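Uncharacterized protein (Legionella pneumophila subsp. pneumophila, PDB 5T2X) is of unknown function but folds as a single, mainly helical chain without beta strands that belongs to the DUF5630 family. Local coordinates at residues M36-L41 and T57-E62; T45-T50 and L94-Y99; K113-N118 and L138-Y143; T179-A184 and Q195-A200; L201-K206 and E264-I269. All blocks are in the same frame, centred on the assembly; numbering follows the deposited sequence.

Four helix-helix contacts and one loop-to-helix contact run along an elongated, all-helical chain in the order of their numbers, except that contacts 1 and 2 interleave: 45-50 of contact 2 lies between the two segments of contact 1. These two touch, their centres about 11 Å apart. Contact 3, about 22 Å from contact 2 between centres and not touching it, follows where helix 91-111 gives way to helix 117-128. It meets contact 4 through Y143 OH, probably hydrogen-bonded to N182 O. Contacts 4 and 5 both use helix 191-207 and are joined by the E199-K265 salt bridge; contact 1 lies across the chain's centre from them, its centre about 42 Å from that of contact 4.

Contact 1. Residues M36-L41 and T57-E62; sequences MLLNNL and TDFCEE
L38 reaches the 57-62 segment with one methyl, CD1, which meets both F59 and C60. The methyl lies at the edge of the F59 ring, close to the ring plane, and CD1 is 3.8 Å from CD2 of F59; CE2 of the same ring is equally near. CD1 of L38 also stands 3.9 Å from SG of C60, so ring edge and sulfur together receive a single branch of the leucine. All three residues are buried, yet the two segments hide just 100 Å² between them, and the backbones stay well apart, with CA of L38 9.0 Å from CA of C60. This is a contact between the C-terminal parts of helices 31-40 and 54-60 in an all-helical fold; helix 43-52, which connects them in the chain, packs on both, L46 on L38 and T50 on T57. The F59 ring is carried toward L38 by a first torsion that sets CG anti to the backbone N (chi1 178°). Helix 15-27 adds I22 on L38 and I26 on F59. Two backbone oxygens accept from beyond the segment, C60 O from W69 NE1 of helix 66-76 and F59 O from Q65 NE2 just before it.

Contact 2. Residues T45-T50 and L94-Y99; sequences TLIKYT and LVKGIY
I47 meets K96 and Y99 where helix 43-52 crosses helix 91-111, an inter-helix contact of the all-helical fold whose local axes pass 11.5 Å apart at a signed angle of -114°. The apolar part centres on CD1 of I47, which lies 3.5 Å from CD2 of Y99 and approaches that ring obliquely. The same CD1 is 4.0 Å from CG of K96, and the isoleucine and lysine chains lie alongside, running opposite ways. An extended I47 branch (chi2 180°) carries the methyl into this position. W69 of helix 66-76 also packs on K96. The polar part is mediated largely by water. The hydroxyl of Y99 is hydrogen-bonded to T44 OG1, which ties the tyrosine back to helix 43-52. K96 runs out straight beyond CG, and its NZ stays 3.8 Å from OG1 of T50, too far for a direct bond; E61 offers the ammonium a long, weak ion pair. A water spans the gap, accepting from K96 NZ at 2.6 Å and donating to T50 OG1 at 3.0 Å. That hydroxyl spends its own proton within its helix: T50 OG1 donates to I47 O over 2.6 Å, tilted 23° from the carbonyl plane.

Contact 3. Residues K113-N118 and L138-Y143; sequences KPFGDN and LSTWAY
F115 projects from the loop leading into helix 117-128 and lays its ring on W141 of helix 132-147, with T140 at its edge, a loop-to-helix contact in which the turn between two helices of the all-helical fold is fastened to a third. The phenylalanine backbone is in the left-handed helical region, and G116 after it takes the N-cap position of helix 117-128. Starting at the root, CB of F115 sits 3.6 Å from CD1 of the W141 indole. CG meets that same indole carbon. Further out, W141 CB stands over the centre of the F115 ring in a CH-pi contact, 3.5 Å from the F115 centroid and 11° off the normal. CE1 is the ring atom nearest to this CB, while CE2 approaches W141 CA and CZ approaches the backbone N of W141. The two aromatic planes lie at 52° to each other, neither stacked nor edge-to-face. W141 directs its indole back along the phenylalanine by setting CG anti to the backbone N (chi1 163°). R108 of helix 91-111 makes a cation-pi contact with F115, and L123 packs on it as well. CG2 of T140 lies at the ring edge, 4.4 Å from F115 CZ and near the ring plane.

Contact 4. Residues T179-A184 and Q195-A200; sequences TCLNLA and QEALEA
C180 and A197 bring helices 169-185 and 191-207 together in a nearly antiparallel pair, the short axes 8.5 Å apart with their directions at 166°. The CA atoms of C180 and A197 are 5.2 Å apart, a close approach made possible by small residues on both sides. These are consecutive helices that form an antiparallel helical hairpin. At the centre, CB of C180 faces CB of A197 at 3.6 Å, carbon against carbon. The alanine methyl is also touched from a second direction by L181, whose CD2 lies 3.8 Å from A197 CB. The sulfur does not meet the methyl: a first torsion that sets SG anti to the carbonyl carbon (chi1 -69°) puts it beside E196, where SG is 3.9 Å from CB of that residue. E196 contributes this aliphatic root alone, for its chain bends at chi2 and takes the carboxylate away from the interface. Y177 and Y194, one from each helix, extend the packing by touching A197 and L181 respectively. The contact is therefore made by van der Waals contact of the C180 and A197 CB atoms, with one leucine methyl, and the closeness of the helices is consistent with the small side chains between them.

Contact 5. Residues L201-K206 and E264-I269; sequences LLIARK and EKAKGI
K206 and I203 face A266 and K265 where helix 191-207 packs on helix 252-272, near the C-terminal end of the chain. The alanine methyl points into the other helix and is met chiefly by the lysine: CB of A266 lies 3.8 Å from CB of K206, with CD of that chain also close. The CB of K206 faces A266, but the amine lies farther off, the extended chain turning only at chi4 (-58°), so the aliphatic part lies against the methyl. I203 meets the same methyl more loosely, CG2 standing 4.4 Å from A266 CB. Its other branch goes to K265, the two side chains passing at a slant, with CD1 of I203 4.1 Å from CB of K265. The helices run in roughly the same direction, crossing at -35° with local axes 9.3 Å apart, so the last long helix of this all-helical protein lies along the earlier one. K265 is extended beyond CG, and its NZ makes a salt bridge with OE2 of E199, one turn before I203 on helix 191-207. Both lysines pack with their methylenes round a small apolar centre, and the charge of K265 probably adds an electrostatic tie through E199.

Contact 1. Residues M36-L41 and T57-E62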
# COMPACT_ATOMS: atom_id res chain seq x y z
N MSE A 36 -10.53 -25.11 -11.55
CA MSE A 36 -11.79 -24.88 -12.25
C MSE A 36 -12.89 -24.45 -11.29
O MSE A 36 -13.68 -23.55 -11.60
CB MSE A 36 -12.18 -26.15 -13.00
CG MSE A 36 -13.61 -26.20 -13.48
SE MSE A 36 -13.99 -27.99 -14.16
CE MSE A 36 -15.90 -27.78 -14.48
N LEU A 37 -12.95 -25.09 -10.12
CA LEU A 37 -13.96 -24.74 -9.13
C LEU A 37 -13.60 -23.44 -8.40
O LEU A 37 -14.49 -22.65 -8.07
CB LEU A 37 -14.13 -25.88 -8.12
CG LEU A 37 -14.81 -27.15 -8.63
CD1 LEU A 37 -14.98 -28.15 -7.50
CD2 LEU A 37 -16.16 -26.81 -9.25
N LEU A 38 -12.30 -23.22 -8.15
CA LEU A 38 -11.88 -21.99 -7.50
C LEU A 38 -12.23 -20.76 -8.33
O LEU A 38 -12.55 -19.70 -7.78
CB LEU A 38 -10.38 -22.03 -7.21
CG LEU A 38 -9.94 -22.92 -6.05
CD1 LEU A 38 -8.45 -23.19 -6.11
CD2 LEU A 38 -10.31 -22.28 -4.72
N ASN A 39 -12.17 -20.88 -9.66
CA ASN A 39 -12.50 -19.75 -10.52
C ASN A 39 -13.99 -19.43 -10.53
O ASN A 39 -14.36 -18.29 -10.83
CB ASN A 39 -12.02 -20.02 -11.95
CG ASN A 39 -10.53 -19.81 -12.11
OD1 ASN A 39 -9.93 -18.98 -11.43
ND2 ASN A 39 -9.93 -20.56 -13.03
N ASN A 40 -14.85 -20.40 -10.21
CA ASN A 40 -16.28 -20.13 -10.15
C ASN A 40 -16.67 -19.33 -8.92
O ASN A 40 -17.76 -18.74 -8.91
CB ASN A 40 -17.07 -21.45 -10.18
CG ASN A 40 -16.88 -22.21 -11.47
OD1 ASN A 40 -16.63 -21.63 -12.52
ND2 ASN A 40 -17.00 -23.54 -11.39
N LEU A 41 -15.82 -19.29 -7.90
CA LEU A 41 -16.18 -18.64 -6.65
C LEU A 41 -16.17 -17.12 -6.80
O LEU A 41 -15.44 -16.55 -7.61
CB LEU A 41 -15.20 -19.04 -5.55
CG LEU A 41 -15.17 -20.50 -5.12
CD1 LEU A 41 -14.08 -20.71 -4.07
CD2 LEU A 41 -16.52 -20.93 -4.59
N THR A 57 -4.76 -22.01 0.26
CA THR A 57 -3.95 -20.80 0.09
C THR A 57 -2.59 -21.11 -0.51
O THR A 57 -2.08 -20.34 -1.34
CB THR A 57 -3.81 -20.06 1.42
OG1 THR A 57 -2.98 -18.91 1.25
CG2 THR A 57 -3.21 -20.96 2.50
N ASP A 58 -1.97 -22.22 -0.11
CA ASP A 58 -0.69 -22.60 -0.70
C ASP A 58 -0.83 -22.88 -2.19
O ASP A 58 0.02 -22.50 -2.99
CB ASP A 58 -0.10 -23.81 0.03
CG ASP A 58 0.24 -23.51 1.47
OD1 ASP A 58 0.34 -22.32 1.84
OD2 ASP A 58 0.41 -24.47 2.25
N PHE A 59 -1.93 -23.55 -2.57
CA PHE A 59 -2.18 -23.81 -3.98
C PHE A 59 -2.44 -22.51 -4.74
O PHE A 59 -2.01 -22.36 -5.89
CB PHE A 59 -3.36 -24.77 -4.12
CG PHE A 59 -3.74 -25.07 -5.54
CD1 PHE A 59 -2.95 -25.89 -6.33
CD2 PHE A 59 -4.91 -24.56 -6.08
CE1 PHE A 59 -3.30 -26.18 -7.63
CE2 PHE A 59 -5.27 -24.84 -7.39
CZ PHE A 59 -4.46 -25.65 -8.16
N CYS A 60 -3.15 -21.57 -4.12
CA CYS A 60 -3.49 -20.31 -4.76
C CYS A 60 -2.34 -19.31 -4.80
O CYS A 60 -2.46 -18.27 -5.45
CB CYS A 60 -4.69 -19.67 -4.06
SG CYS A 60 -6.25 -20.55 -4.31
N GLU A 61 -1.23 -19.60 -4.12
CA GLU A 61 -0.06 -18.73 -4.14
C GLU A 61 1.02 -19.22 -5.10
O GLU A 61 2.03 -18.53 -5.27
CB GLU A 61 0.53 -18.59 -2.73
CG GLU A 61 -0.35 -17.80 -1.77
CD GLU A 61 -0.67 -16.40 -2.27
OE1 GLU A 61 0.20 -15.79 -2.92
OE2 GLU A 61 -1.79 -15.92 -2.02
N GLU A 62 0.84 -20.38 -5.71
CA GLU A 62 1.80 -20.87 -6.69
C GLU A 62 1.70 -20.05 -7.98
O GLU A 62 0.73 -19.32 -8.22
CB GLU A 62 1.57 -22.35 -6.97
CG GLU A 62 1.79 -23.23 -5.75
CD GLU A 62 1.42 -24.68 -5.98
OE1 GLU A 62 0.99 -25.01 -7.11
OE2 GLU A 62 1.54 -25.49 -5.04

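Contact 2. Residues T45-T50 and L94-Y99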
# COMPACT_ATOMS: atom_id res chain seq x y z
N THR A 45 -15.78 -15.42 -1.23
CA THR A 45 -15.66 -16.81 -0.82
C THR A 45 -14.26 -17.34 -1.10
O THR A 45 -13.71 -18.11 -0.30
CB THR A 45 -16.71 -17.66 -1.53
OG1 THR A 45 -18.01 -17.08 -1.32
CG2 THR A 45 -16.71 -19.08 -0.98
N LEU A 46 -13.66 -16.95 -2.23
CA LEU A 46 -12.30 -17.38 -2.55
C LEU A 46 -11.32 -16.95 -1.47
O LEU A 46 -10.52 -17.75 -0.97
CB LEU A 46 -11.88 -16.83 -3.91
CG LEU A 46 -10.40 -16.99 -4.27
CD1 LEU A 46 -10.03 -18.47 -4.41
CD2 LEU A 46 -10.06 -16.23 -5.55
N ILE A 47 -11.36 -15.67 -1.09
CA ILE A 47 -10.46 -15.17 -0.05
C ILE A 47 -10.74 -15.87 1.28
O ILE A 47 -9.81 -16.23 2.01
CB ILE A 47 -10.60 -13.64 0.07
CG1 ILE A 47 -10.09 -12.96 -1.20
CG2 ILE A 47 -9.84 -13.13 1.29
CD1 ILE A 47 -10.19 -11.46 -1.18
N LYS A 48 -12.02 -16.08 1.59
CA LYS A 48 -12.37 -16.75 2.84
C LYS A 48 -11.85 -18.19 2.87
O LYS A 48 -11.50 -18.70 3.94
CB LYS A 48 -13.88 -16.71 3.03
CG LYS A 48 -14.37 -17.32 4.33
CD LYS A 48 -15.78 -16.84 4.64
CE LYS A 48 -16.48 -17.79 5.58
NZ LYS A 48 -16.61 -19.14 4.97
N TYR A 49 -11.80 -18.85 1.71
CA TYR A 49 -11.26 -20.21 1.68
C TYR A 49 -9.76 -20.22 1.93
O TYR A 49 -9.25 -21.11 2.62
CB TYR A 49 -11.58 -20.88 0.34
CG TYR A 49 -13.00 -21.41 0.22
CD1 TYR A 49 -13.96 -21.09 1.17
CD2 TYR A 49 -13.36 -22.24 -0.83
CE1 TYR A 49 -15.26 -21.58 1.06
CE2 TYR A 49 -14.65 -22.73 -0.95
CZ TYR A 49 -15.59 -22.40 0.00
OH TYR A 49 -16.87 -22.88 -0.11
N THR A 50 -9.03 -19.24 1.38
CA THR A 50 -7.59 -19.18 1.60
C THR A 50 -7.26 -18.91 3.06
O THR A 50 -6.18 -19.29 3.52
CB THR A 50 -6.96 -18.12 0.70
OG1 THR A 50 -7.46 -16.82 1.06
CG2 THR A 50 -7.26 -18.39 -0.76
N LEU A 94 -2.21 -7.92 -4.07
CA LEU A 94 -2.84 -6.76 -4.67
C LEU A 94 -4.36 -6.89 -4.66
O LEU A 94 -5.07 -5.94 -4.32
CB LEU A 94 -2.33 -6.57 -6.10
CG LEU A 94 -2.93 -5.41 -6.90
CD1 LEU A 94 -2.66 -4.08 -6.21
CD2 LEU A 94 -2.38 -5.40 -8.31
N VAL A 95 -4.88 -8.07 -5.02
CA VAL A 95 -6.32 -8.26 -5.10
C VAL A 95 -6.94 -8.28 -3.70
O VAL A 95 -7.96 -7.63 -3.45
CB VAL A 95 -6.65 -9.55 -5.87
CG1 VAL A 95 -8.13 -9.86 -5.78
CG2 VAL A 95 -6.22 -9.41 -7.33
N LYS A 96 -6.33 -9.02 -2.77
CA LYS A 96 -6.85 -9.05 -1.41
C LYS A 96 -6.79 -7.67 -0.77
O LYS A 96 -7.72 -7.26 -0.06
CB LYS A 96 -6.07 -10.05 -0.56
CG LYS A 96 -6.23 -11.50 -0.97
CD LYS A 96 -5.36 -12.39 -0.10
CE LYS A 96 -5.39 -13.84 -0.56
NZ LYS A 96 -4.43 -14.66 0.23
N GLY A 97 -5.71 -6.93 -1.02
CA GLY A 97 -5.60 -5.59 -0.46
C GLY A 97 -6.67 -4.65 -0.98
O GLY A 97 -7.23 -3.85 -0.23
N ILE A 98 -6.97 -4.74 -2.28
CA ILE A 98 -8.03 -3.91 -2.85
C ILE A 98 -9.38 -4.33 -2.31
O ILE A 98 -10.22 -3.49 -1.98
CB ILE A 98 -7.99 -3.99 -4.39
CG1 ILE A 98 -6.72 -3.32 -4.93
CG2 ILE A 98 -9.23 -3.35 -5.00
CD1 ILE A 98 -6.46 -3.61 -6.39
N TYR A 99 -9.62 -5.64 -2.20
CA TYR A 99 -10.91 -6.13 -1.72
C TYR A 99 -11.15 -5.70 -0.27
O TYR A 99 -12.21 -5.16 0.05
CB TYR A 99 -10.98 -7.65 -1.84
CG TYR A 99 -12.15 -8.26 -1.11
CD1 TYR A 99 -13.42 -8.28 -1.69
CD2 TYR A 99 -12.00 -8.80 0.16
CE1 TYR A 99 -14.50 -8.83 -1.02
CE2 TYR A 99 -13.08 -9.35 0.83
CZ TYR A 99 -14.32 -9.36 0.24
OH TYR A 99 -15.39 -9.91 0.91
O HOH W 1 -5.50 -15.12 2.53

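Contact 3. Residues K113-N118 and L138-Y143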
# COMPACT_ATOMS: atom_id res chain seq x y z
N LYS A 113 -19.58 7.16 10.55
CA LYS A 113 -18.45 7.92 11.05
C LYS A 113 -17.15 7.34 10.52
O LYS A 113 -17.09 6.16 10.15
CB LYS A 113 -18.42 7.91 12.59
CG LYS A 113 -17.90 6.62 13.19
CD LYS A 113 -17.69 6.76 14.69
CE LYS A 113 -16.85 5.62 15.25
NZ LYS A 113 -16.54 5.82 16.69
N PRO A 114 -16.09 8.14 10.45
CA PRO A 114 -14.80 7.62 9.98
C PRO A 114 -14.13 6.75 11.03
O PRO A 114 -14.19 7.02 12.23
CB PRO A 114 -13.97 8.88 9.70
CG PRO A 114 -14.97 10.01 9.67
CD PRO A 114 -16.05 9.61 10.62
N PHE A 115 -13.48 5.68 10.55
CA PHE A 115 -12.62 4.82 11.37
C PHE A 115 -13.40 4.17 12.52
O PHE A 115 -12.98 4.21 13.68
CB PHE A 115 -11.40 5.58 11.89
CG PHE A 115 -10.54 6.15 10.80
CD1 PHE A 115 -9.93 5.32 9.88
CD2 PHE A 115 -10.33 7.52 10.70
CE1 PHE A 115 -9.14 5.83 8.87
CE2 PHE A 115 -9.54 8.04 9.70
CZ PHE A 115 -8.94 7.20 8.78
N GLY A 116 -14.53 3.56 12.19
CA GLY A 116 -15.21 2.70 13.13
C GLY A 116 -14.45 1.40 13.35
O GLY A 116 -13.45 1.11 12.70
N ASP A 117 -14.95 0.61 14.30
CA ASP A 117 -14.29 -0.65 14.62
C ASP A 117 -14.29 -1.60 13.43
O ASP A 117 -13.30 -2.30 13.19
CB ASP A 117 -14.95 -1.31 15.84
CG ASP A 117 -14.70 -0.55 17.12
OD1 ASP A 117 -13.75 0.28 17.15
OD2 ASP A 117 -15.43 -0.78 18.11
N ASN A 118 -15.39 -1.65 12.69
CA ASN A 118 -15.46 -2.52 11.52
C ASN A 118 -14.50 -2.05 10.43
O ASN A 118 -13.77 -2.86 9.84
CB ASN A 118 -16.89 -2.59 10.99
CG ASN A 118 -17.83 -3.31 11.93
OD1 ASN A 118 -17.40 -4.10 12.77
ND2 ASN A 118 -19.13 -3.05 11.78
N LEU A 138 -4.71 4.28 7.20
CA LEU A 138 -4.34 4.00 8.59
C LEU A 138 -3.40 5.07 9.14
O LEU A 138 -3.48 5.40 10.33
CB LEU A 138 -3.69 2.62 8.70
CG LEU A 138 -4.65 1.43 8.69
CD1 LEU A 138 -3.87 0.12 8.65
CD2 LEU A 138 -5.57 1.47 9.90
N SER A 139 -2.52 5.62 8.31
CA SER A 139 -1.64 6.69 8.78
C SER A 139 -2.43 7.96 9.09
O SER A 139 -2.08 8.69 10.03
CB SER A 139 -0.55 6.99 7.75
OG SER A 139 -1.10 7.50 6.55
N THR A 140 -3.49 8.23 8.33
CA THR A 140 -4.37 9.34 8.67
C THR A 140 -5.09 9.07 9.99
O THR A 140 -5.23 9.97 10.83
CB THR A 140 -5.38 9.57 7.55
OG1 THR A 140 -4.69 9.96 6.35
CG2 THR A 140 -6.37 10.67 7.93
N TRP A 141 -5.55 7.84 10.19
CA TRP A 141 -6.22 7.47 11.44
C TRP A 141 -5.30 7.67 12.64
O TRP A 141 -5.70 8.25 13.65
CB TRP A 141 -6.71 6.03 11.36
CG TRP A 141 -7.05 5.41 12.68
CD1 TRP A 141 -8.16 5.66 13.44
CD2 TRP A 141 -6.29 4.43 13.39
NE1 TRP A 141 -8.13 4.90 14.58
CE2 TRP A 141 -6.99 4.13 14.58
CE3 TRP A 141 -5.08 3.77 13.14
CZ2 TRP A 141 -6.52 3.21 15.51
CZ3 TRP A 141 -4.61 2.85 14.07
CH2 TRP A 141 -5.34 2.58 15.24
N ALA A 142 -4.06 7.20 12.53
CA ALA A 142 -3.13 7.34 13.65
C ALA A 142 -2.70 8.79 13.84
O ALA A 142 -2.42 9.20 14.97
CB ALA A 142 -1.91 6.44 13.44
N TYR A 143 -2.64 9.57 12.76
CA TYR A 143 -2.25 10.97 12.89
C TYR A 143 -3.31 11.77 13.63
O TYR A 143 -2.98 12.62 14.47
CB TYR A 143 -1.98 11.58 11.51
CG TYR A 143 -1.61 13.04 11.58
CD1 TYR A 143 -0.35 13.44 12.01
CD2 TYR A 143 -2.53 14.03 11.23
CE1 TYR A 143 -0.01 14.78 12.08
CE2 TYR A 143 -2.19 15.37 11.29
CZ TYR A 143 -0.93 15.74 11.71
OH TYR A 143 -0.59 17.07 11.78

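Contact 4. Residues T179-A184 and Q195-A200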
# COMPACT_ATOMS: atom_id res chain seq x y z
N THR A 179 3.81 12.58 5.62
CA THR A 179 3.62 12.24 7.03
C THR A 179 4.62 12.98 7.91
O THR A 179 4.27 13.45 9.00
CB THR A 179 3.73 10.73 7.23
OG1 THR A 179 2.73 10.07 6.45
CG2 THR A 179 3.55 10.36 8.70
N CYS A 180 5.86 13.12 7.44
CA CYS A 180 6.86 13.86 8.21
C CYS A 180 6.51 15.34 8.29
O CYS A 180 6.75 15.98 9.32
CB CYS A 180 8.24 13.67 7.58
SG CYS A 180 8.93 12.01 7.75
N LEU A 181 5.94 15.90 7.22
CA LEU A 181 5.49 17.29 7.27
C LEU A 181 4.39 17.48 8.31
O LEU A 181 4.41 18.44 9.09
CB LEU A 181 5.01 17.75 5.90
CG LEU A 181 6.01 17.86 4.75
CD1 LEU A 181 5.34 18.50 3.54
CD2 LEU A 181 7.24 18.65 5.16
N ASN A 182 3.41 16.57 8.32
CA ASN A 182 2.32 16.68 9.28
C ASN A 182 2.80 16.49 10.71
O ASN A 182 2.24 17.09 11.63
CB ASN A 182 1.23 15.66 8.94
CG ASN A 182 0.55 15.95 7.62
OD1 ASN A 182 0.95 16.87 6.89
ND2 ASN A 182 -0.48 15.18 7.29
N LEU A 183 3.83 15.66 10.92
CA LEU A 183 4.38 15.51 12.26
C LEU A 183 5.22 16.72 12.66
O LEU A 183 5.27 17.07 13.84
CB LEU A 183 5.21 14.23 12.34
CG LEU A 183 4.43 12.91 12.29
CD1 LEU A 183 5.37 11.72 12.29
CD2 LEU A 183 3.45 12.82 13.45
N ALA A 184 5.87 17.37 11.69
CA ALA A 184 6.64 18.57 11.99
C ALA A 184 5.75 19.72 12.42
O ALA A 184 6.17 20.56 13.22
CB ALA A 184 7.48 18.97 10.78
N GLN A 195 13.94 17.21 7.95
CA GLN A 195 15.08 16.55 7.31
C GLN A 195 14.71 15.17 6.81
O GLN A 195 15.16 14.75 5.73
CB GLN A 195 16.25 16.48 8.29
CG GLN A 195 16.78 17.84 8.72
CD GLN A 195 17.78 17.74 9.86
OE1 GLN A 195 17.95 18.68 10.64
NE2 GLN A 195 18.44 16.60 9.96
N GLU A 196 13.89 14.44 7.57
CA GLU A 196 13.41 13.14 7.10
C GLU A 196 12.42 13.30 5.95
O GLU A 196 12.36 12.45 5.06
CB GLU A 196 12.77 12.37 8.25
CG GLU A 196 13.77 11.76 9.22
CD GLU A 196 14.49 10.55 8.64
OE1 GLU A 196 13.86 9.80 7.87
OE2 GLU A 196 15.68 10.36 8.95
N ALA A 197 11.64 14.39 5.96
CA ALA A 197 10.71 14.64 4.86
C ALA A 197 11.46 14.90 3.56
O ALA A 197 11.05 14.42 2.49
CB ALA A 197 9.80 15.82 5.19
N LEU A 198 12.56 15.65 3.63
CA LEU A 198 13.33 15.96 2.43
C LEU A 198 13.92 14.69 1.81
O LEU A 198 13.86 14.50 0.59
CB LEU A 198 14.44 16.96 2.76
CG LEU A 198 15.41 17.31 1.63
CD1 LEU A 198 14.67 17.94 0.47
CD2 LEU A 198 16.51 18.22 2.14
N GLU A 199 14.50 13.82 2.64
CA GLU A 199 15.11 12.60 2.13
C GLU A 199 14.08 11.73 1.42
O GLU A 199 14.33 11.24 0.31
CB GLU A 199 15.77 11.83 3.28
CG GLU A 199 16.36 10.49 2.86
CD GLU A 199 17.00 9.76 4.02
OE1 GLU A 199 17.25 10.40 5.06
OE2 GLU A 199 17.25 8.54 3.90
N ALA A 200 12.91 11.55 2.03
CA ALA A 200 11.86 10.75 1.40
C ALA A 200 11.34 11.43 0.14
O ALA A 200 10.98 10.75 -0.83
CB ALA A 200 10.72 10.50 2.38

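Contact 5. Residues L201-K206 and E264-I269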
# COMPACT_ATOMS: atom_id res chain seq x y z
N LEU A 201 11.28 12.76 0.14
CA LEU A 201 10.83 13.48 -1.06
C LEU A 201 11.83 13.32 -2.20
O LEU A 201 11.43 13.14 -3.35
CB LEU A 201 10.62 14.96 -0.73
CG LEU A 201 10.18 15.86 -1.88
CD1 LEU A 201 8.89 15.36 -2.51
CD2 LEU A 201 10.02 17.29 -1.39
N LEU A 202 13.13 13.38 -1.89
CA LEU A 202 14.14 13.19 -2.93
C LEU A 202 14.12 11.77 -3.47
O LEU A 202 14.24 11.56 -4.68
CB LEU A 202 15.52 13.54 -2.38
CG LEU A 202 15.74 15.00 -1.97
CD1 LEU A 202 17.13 15.19 -1.38
CD2 LEU A 202 15.53 15.93 -3.14
N ILE A 203 13.97 10.78 -2.59
CA ILE A 203 13.90 9.39 -3.04
C ILE A 203 12.69 9.18 -3.93
O ILE A 203 12.76 8.47 -4.95
CB ILE A 203 13.90 8.43 -1.83
CG1 ILE A 203 15.20 8.55 -1.05
CG2 ILE A 203 13.68 7.00 -2.29
CD1 ILE A 203 15.22 7.73 0.23
N ALA A 204 11.56 9.79 -3.58
CA ALA A 204 10.36 9.66 -4.40
C ALA A 204 10.58 10.19 -5.81
O ALA A 204 10.06 9.63 -6.78
CB ALA A 204 9.19 10.38 -3.73
N ARG A 205 11.36 11.26 -5.94
CA ARG A 205 11.65 11.80 -7.27
C ARG A 205 12.61 10.89 -8.03
O ARG A 205 12.40 10.61 -9.21
CB ARG A 205 12.22 13.21 -7.15
CG ARG A 205 12.34 13.93 -8.48
CD ARG A 205 12.90 15.33 -8.30
NE ARG A 205 12.80 16.12 -9.52
CZ ARG A 205 13.24 17.37 -9.64
NH1 ARG A 205 13.82 17.98 -8.61
NH2 ARG A 205 13.11 18.01 -10.80
N LYS A 206 13.66 10.41 -7.35
CA LYS A 206 14.65 9.55 -7.99
C LYS A 206 14.07 8.20 -8.40
O LYS A 206 14.69 7.50 -9.21
CB LYS A 206 15.84 9.34 -7.05
CG LYS A 206 16.59 10.63 -6.75
CD LYS A 206 17.69 10.42 -5.72
CE LYS A 206 18.42 11.73 -5.46
NZ LYS A 206 19.01 12.28 -6.72
N GLU A 264 21.91 7.27 -2.54
CA GLU A 264 22.41 5.94 -2.21
C GLU A 264 21.27 4.95 -2.03
O GLU A 264 21.32 3.82 -2.54
CB GLU A 264 23.28 6.00 -0.95
CG GLU A 264 24.01 4.71 -0.64
CD GLU A 264 24.74 4.77 0.69
OE1 GLU A 264 24.17 4.32 1.70
OE2 GLU A 264 25.88 5.28 0.71
N LYS A 265 20.23 5.35 -1.30
CA LYS A 265 19.12 4.44 -1.04
C LYS A 265 18.28 4.21 -2.29
O LYS A 265 17.76 3.11 -2.50
CB LYS A 265 18.25 4.98 0.10
CG LYS A 265 18.98 5.04 1.44
CD LYS A 265 18.11 5.64 2.52
CE LYS A 265 18.86 5.73 3.85
NZ LYS A 265 18.05 6.38 4.91
N ALA A 266 18.13 5.24 -3.13
CA ALA A 266 17.39 5.07 -4.38
C ALA A 266 18.16 4.21 -5.37
O ALA A 266 17.54 3.46 -6.14
CB ALA A 266 17.06 6.43 -4.99
N LYS A 267 19.49 4.30 -5.38
CA LYS A 267 20.29 3.47 -6.27
C LYS A 267 20.16 1.99 -5.92
O LYS A 267 20.05 1.14 -6.81
CB LYS A 267 21.75 3.91 -6.24
CG LYS A 267 22.68 3.03 -7.07
CD LYS A 267 24.11 3.53 -7.02
CE LYS A 267 25.05 2.59 -7.76
NZ LYS A 267 24.62 2.36 -9.17
N GLY A 268 20.18 1.67 -4.62
CA GLY A 268 19.99 0.29 -4.22
C GLY A 268 18.64 -0.27 -4.60
O GLY A 268 18.49 -1.47 -4.83
N ILE A 269 17.63 0.60 -4.68
CA ILE A 269 16.30 0.16 -5.10
C ILE A 269 16.27 -0.10 -6.60
O ILE A 269 15.76 -1.13 -7.06
CB ILE A 269 15.24 1.20 -4.69
CG1 ILE A 269 15.11 1.26 -3.16
CG2 ILE A 269 13.90 0.89 -5.34
CD1 ILE A 269 14.14 2.31 -2.67